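Local coordinates for bacteriohemerythrin (Methylococcus capsulatus, PDB 4XPX), which reversibly binds oxygen at a site holding two iron atoms and may store it or deliver it to oxygen-requiring enzymes, at residues R107-R110 / D111-N115; D48-I51 / D52-M56. All blocks are in the same frame, centred on the assembly; numbering follows the deposited sequence.

Interaction 1 (107-110 with 111-115) and interaction 2 (48-51 with 52-56) are each a local contact within one helix, 103-121 and 40-67 respectively, of the hemerythrin helical bundle. They lie about 15 Å apart, centre to centre, on opposite sides of the chain's centre, and their nearest atoms come to about 5 Å without touching. Helices 15-34 and 73-95 supply neighbours to both. Both helices also carry ligands of the di-iron site: the Trp112 side chain is about 5 Å from an iron and stacks on the iron ligand His116, whereas the Val54 side chain is about 8 Å from an iron, with Tyr53 about 5 Å from the ligand His57, side chain to side chain.

Interaction 1 (R107-R110 / D111-N115); sequences RFVR and DWLVN
The guanidinium of Arg110 takes Asp111 at its edge, near its own plane, and a water also lies in plane at its edge. The guanidinium and carboxylate planes are 20° apart, yet OD1 of Asp111 is approached from above the carboxylate plane. NE of Arg110 gives the main bond of this salt bridge, 2.8 Å to Asp111 OD1; NH2 of Arg110 adds a weak one to the same oxygen, 3.2 Å. The water accepts from Arg110 NH2 and donates to Asp111 OD2, closing a bridge to the second carboxylate oxygen. Arginine suits a link between adjacent residues because its chain can fold back: CG leaves anti to the backbone N (chi1 179°), then bends at chi2 and chi3. A lysine in its place would probably lose the paired N-H grip on OD1, leaving the carboxylate freer to turn.

The Phe108 and Trp112 rings meet obliquely, CZ of Phe108 lying 4.5 Å from CD1 of Trp112, while CD2 of Leu113 sits in plane at the indole's edge. Phe108 and Trp112 are i to i+4 neighbours on helix 103-121 of the hemerythrin bundle, where both reach Leu83 on helix 73-95 and Trp112 stacks on the iron ligand His116. Val109 and Leu113 run side by side, CG1 of Val109 3.8 Å from CD1 of Leu113, and as compact apolar groups they pack against helix 15-34. CG1 of Val114 touches CD of Arg110 at 3.9 Å. Further along, Asp111 O accepts from Asn115 N and, at 2.7 Å, from Asn115 ND2, the two arriving from opposite faces of the carbonyl plane.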
loop_
_atom_site.group_PDB
_atom_site.type_symbol
_atom_site.label_atom_id
_atom_site.label_comp_id
_atom_site.label_asym_id
_atom_site.label_seq_id
_atom_site.Cartn_x
_atom_site.Cartn_y
_atom_site.Cartn_z
ATOM N N ARG A 107 0.410 -9.639 -6.603
ATOM C CA ARG A 107 0.526 -8.854 -7.845
ATOM C C ARG A 107 -0.537 -7.803 -7.956
ATOM O O ARG A 107 -0.252 -6.718 -8.535
ATOM C CB ARG A 107 0.537 -9.753 -9.065
ATOM C CG ARG A 107 1.842 -10.440 -9.339
ATOM C CD ARG A 107 1.848 -11.157 -10.665
ATOM N NE ARG A 107 1.004 -12.336 -10.614
ATOM C CZ ARG A 107 1.551 -13.583 -10.312
ATOM N NH1 ARG A 107 2.756 -13.759 -10.142
ATOM N NH2 ARG A 107 0.716 -14.599 -10.201
ATOM N N PHE A 108 -1.733 -7.991 -7.424
ATOM C CA PHE A 108 -2.741 -6.936 -7.440
ATOM C C PHE A 108 -2.261 -5.768 -6.607
ATOM O O PHE A 108 -2.364 -4.595 -7.022
ATOM C CB PHE A 108 -4.097 -7.459 -6.957
ATOM C CG PHE A 108 -5.039 -6.317 -6.668
ATOM C CD1 PHE A 108 -5.597 -5.582 -7.742
ATOM C CD2 PHE A 108 -5.232 -5.864 -5.390
ATOM C CE1 PHE A 108 -6.358 -4.413 -7.442
ATOM C CE2 PHE A 108 -6.024 -4.758 -5.130
ATOM C CZ PHE A 108 -6.562 -4.036 -6.175
ATOM N N VAL A 109 -1.794 -6.025 -5.377
ATOM C CA VAL A 109 -1.302 -4.957 -4.532
ATOM C C VAL A 109 -0.147 -4.222 -5.243
ATOM O O VAL A 109 -0.114 -2.980 -5.238
ATOM C CB VAL A 109 -0.924 -5.477 -3.128
ATOM C CG1 VAL A 109 -0.302 -4.366 -2.303
ATOM C CG2 VAL A 109 -2.132 -6.021 -2.430
ATOM N N ARG A 110 0.767 -4.977 -5.822
ATOM C CA ARG A 110 1.843 -4.373 -6.592
ATOM C C ARG A 110 1.290 -3.475 -7.696
ATOM O O ARG A 110 1.742 -2.330 -7.864
ATOM C CB ARG A 110 2.741 -5.469 -7.130
ATOM C CG ARG A 110 3.932 -5.021 -7.991
ATOM C CD ARG A 110 3.627 -4.637 -9.447
ATOM N NE ARG A 110 2.894 -5.620 -10.173
ATOM C CZ ARG A 110 3.429 -6.692 -10.693
ATOM N NH1 ARG A 110 4.698 -7.000 -10.568
ATOM N NH2 ARG A 110 2.575 -7.495 -11.344
ATOM N N ASP A 111 0.346 -3.971 -8.494
ATOM C CA ASP A 111 -0.254 -3.187 -9.555
ATOM C C ASP A 111 -0.826 -1.889 -9.021
ATOM O O ASP A 111 -0.643 -0.799 -9.623
ATOM C CB ASP A 111 -1.316 -3.967 -10.294
ATOM C CG ASP A 111 -0.809 -5.083 -11.119
ATOM O OD1 ASP A 111 0.405 -5.150 -11.409
ATOM O OD2 ASP A 111 -1.626 -5.941 -11.595
ATOM N N TRP A 112 -1.566 -1.989 -7.911
ATOM C CA TRP A 112 -2.188 -0.801 -7.342
ATOM C C TRP A 112 -1.102 0.200 -6.960
ATOM O O TRP A 112 -1.237 1.421 -7.268
ATOM C CB TRP A 112 -3.044 -1.200 -6.131
ATOM C CG TRP A 112 -3.862 -0.073 -5.600
ATOM C CD1 TRP A 112 -5.173 0.202 -5.945
ATOM C CD2 TRP A 112 -3.451 0.964 -4.729
ATOM N NE1 TRP A 112 -5.599 1.302 -5.305
ATOM C CE2 TRP A 112 -4.564 1.817 -4.550
ATOM C CE3 TRP A 112 -2.306 1.256 -4.031
ATOM C CZ2 TRP A 112 -4.536 2.954 -3.743
ATOM C CZ3 TRP A 112 -2.241 2.362 -3.230
ATOM C CH2 TRP A 112 -3.384 3.204 -3.101
ATOM N N LEU A 113 -0.047 -0.252 -6.299
ATOM C CA LEU A 113 1.006 0.633 -5.812
ATOM C C LEU A 113 1.770 1.264 -6.969
ATOM O O LEU A 113 2.099 2.481 -6.890
ATOM C CB LEU A 113 1.990 -0.127 -4.948
ATOM C CG LEU A 113 1.426 -0.589 -3.554
ATOM C CD1 LEU A 113 2.351 -1.661 -2.978
ATOM C CD2 LEU A 113 1.347 0.629 -2.628
ATOM N N VAL A 114 2.125 0.482 -7.970
ATOM C CA VAL A 114 2.947 0.992 -9.046
ATOM C C VAL A 114 2.184 2.017 -9.888
ATOM O O VAL A 114 2.828 2.816 -10.585
ATOM C CB VAL A 114 3.648 -0.066 -9.842
ATOM C CG1 VAL A 114 4.559 -0.917 -8.882
ATOM C CG2 VAL A 114 2.859 -0.740 -10.633
ATOM N N ASN A 115 0.816 1.923 -9.903
ATOM C CA ASN A 115 0.058 3.012 -10.497
ATOM C C ASN A 115 -0.130 4.180 -9.533
ATOM O O ASN A 115 -0.178 5.335 -9.957
ATOM C CB ASN A 115 -1.301 2.511 -10.989
ATOM C CG ASN A 115 -1.188 1.625 -12.213
ATOM O OD1 ASN A 115 -0.971 2.107 -13.326
ATOM N ND2 ASN A 115 -1.333 0.320 -12.015
HETATM O O HOH W 1 0.057 -7.964 -12.568
#

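Interaction 2 (D48-I51 / D52-M56); sequences DALI and DYVVM
Val54 lies alongside Leu50, one helical turn earlier, the two side chains pointing the same way. Its CB rests 3.6 Å from the carbonyl oxygen of Leu50. From there CG2, placed anti to the carbonyl carbon of Val54, comes to 3.3 Å from Leu50 O and then meets the tip of the leucine, 3.9 Å from Leu50 CD1. The leucine reaches this methyl because its CG stands anti to the backbone N (chi1 169°) and a chi2 of 65° sets CD1 beside Val54 CG2. Both residues are buried, and branched aliphatic groups suit the place: they fill the bundle interior without adding polar atoms that need partners.

A second pair, Ile51 and Val55, repeats the spacing more loosely, with the two CG2 methyls 4.4 Å apart. Both turn to helix 73-95, Ile51 on Cys87 and Gln91, Val55 on Val84. Behind the side chains the backbone is regular, Val54 N bonding to Leu50 O at 2.9 Å.

On the same side as Ile51, Asp48 OD1 bonds to His95 and Gln91 of helix 73-95, a single carboxylate oxygen accepting two bonds. The Tyr53 side chain touches Gln20 and Thr23 of helix 15-34. Apolar i to i+4 pairs facing neighbouring helices belong to the helical bundle of the hemerythrin fold, in which helix 40-67 also carries the iron ligands His57 and Glu61.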
loop_
_atom_site.group_PDB
_atom_site.type_symbol
_atom_site.label_atom_id
_atom_site.label_comp_id
_atom_site.label_asym_id
_atom_site.label_seq_id
_atom_site.Cartn_x
_atom_site.Cartn_y
_atom_site.Cartn_z
ATOM N N ASP A 48 -1.906 -9.603 7.442
ATOM C CA ASP A 48 -2.436 -8.652 8.432
ATOM C C ASP A 48 -1.425 -7.545 8.737
ATOM O O ASP A 48 -1.807 -6.385 8.858
ATOM C CB ASP A 48 -2.844 -9.368 9.685
ATOM C CG ASP A 48 -4.078 -10.259 9.530
ATOM O OD1 ASP A 48 -4.808 -10.180 8.558
ATOM O OD2 ASP A 48 -4.300 -11.118 10.480
ATOM N N ALA A 49 -0.170 -7.882 8.859
ATOM C CA ALA A 49 0.868 -6.872 9.121
ATOM C C ALA A 49 0.938 -5.856 7.995
ATOM O O ALA A 49 1.052 -4.651 8.221
ATOM C CB ALA A 49 2.228 -7.552 9.355
ATOM N N LEU A 50 0.926 -6.346 6.757
ATOM C CA LEU A 50 0.988 -5.473 5.584
ATOM C C LEU A 50 -0.215 -4.522 5.577
ATOM O O LEU A 50 -0.052 -3.297 5.370
ATOM C CB LEU A 50 0.974 -6.315 4.315
ATOM C CG LEU A 50 0.775 -5.499 3.017
ATOM C CD1 LEU A 50 1.896 -4.563 2.730
ATOM C CD2 LEU A 50 0.585 -6.507 1.852
ATOM N N ILE A 51 -1.417 -5.051 5.740
ATOM C CA ILE A 51 -2.601 -4.207 5.621
ATOM C C ILE A 51 -2.606 -3.186 6.731
ATOM O O ILE A 51 -2.957 -2.007 6.524
ATOM C CB ILE A 51 -3.866 -5.075 5.603
ATOM C CG1 ILE A 51 -3.946 -5.821 4.257
ATOM C CG2 ILE A 51 -5.100 -4.221 5.824
ATOM C CD1 ILE A 51 -4.953 -6.872 4.152
ATOM N N ASP A 52 -2.246 -3.556 7.980
ATOM C CA ASP A 52 -2.179 -2.576 9.040
ATOM C C ASP A 52 -1.253 -1.433 8.688
ATOM O O ASP A 52 -1.564 -0.240 8.918
ATOM C CB ASP A 52 -1.732 -3.258 10.352
ATOM C CG ASP A 52 -1.929 -2.393 11.535
ATOM O OD1 ASP A 52 -3.107 -2.217 11.920
ATOM O OD2 ASP A 52 -0.958 -1.766 12.066
ATOM N N TYR A 53 -0.097 -1.772 8.120
ATOM C CA TYR A 53 0.884 -0.755 7.779
ATOM C C TYR A 53 0.385 0.128 6.667
ATOM O O TYR A 53 0.573 1.387 6.715
ATOM C CB TYR A 53 2.237 -1.419 7.427
ATOM C CG TYR A 53 3.290 -0.382 7.337
ATOM C CD1 TYR A 53 3.929 0.049 8.453
ATOM C CD2 TYR A 53 3.644 0.197 6.131
ATOM C CE1 TYR A 53 4.892 1.068 8.413
ATOM C CE2 TYR A 53 4.582 1.207 6.061
ATOM C CZ TYR A 53 5.205 1.626 7.155
ATOM O OH TYR A 53 6.139 2.618 7.062
ATOM N N VAL A 54 -0.210 -0.447 5.618
ATOM C CA VAL A 54 -0.760 0.329 4.521
ATOM C C VAL A 54 -1.802 1.331 5.048
ATOM O O VAL A 54 -1.801 2.532 4.659
ATOM C CB VAL A 54 -1.329 -0.562 3.451
ATOM C CG1 VAL A 54 -2.122 0.244 2.402
ATOM C CG2 VAL A 54 -0.184 -1.310 2.742
ATOM N N VAL A 55 -2.699 0.897 5.906
ATOM C CA VAL A 55 -3.710 1.816 6.453
ATOM C C VAL A 55 -3.041 2.935 7.208
ATOM O O VAL A 55 -3.493 4.112 7.082
ATOM C CB VAL A 55 -4.714 1.022 7.266
ATOM C CG1 VAL A 55 -5.577 1.944 8.170
ATOM C CG2 VAL A 55 -5.545 0.118 6.463
ATOM N N MET A 56 -2.019 2.652 7.966
ATOM C CA MET A 56 -1.313 3.683 8.680
ATOM C C MET A 56 -0.631 4.651 7.736
ATOM O O MET A 56 -0.673 5.905 7.947
ATOM C CB MET A 56 -0.302 3.029 9.621
ATOM C CG MET A 56 0.435 3.992 10.494
ATOM S SD MET A 56 1.798 4.777 9.624
ATOM C CE MET A 56 2.842 3.422 9.167
#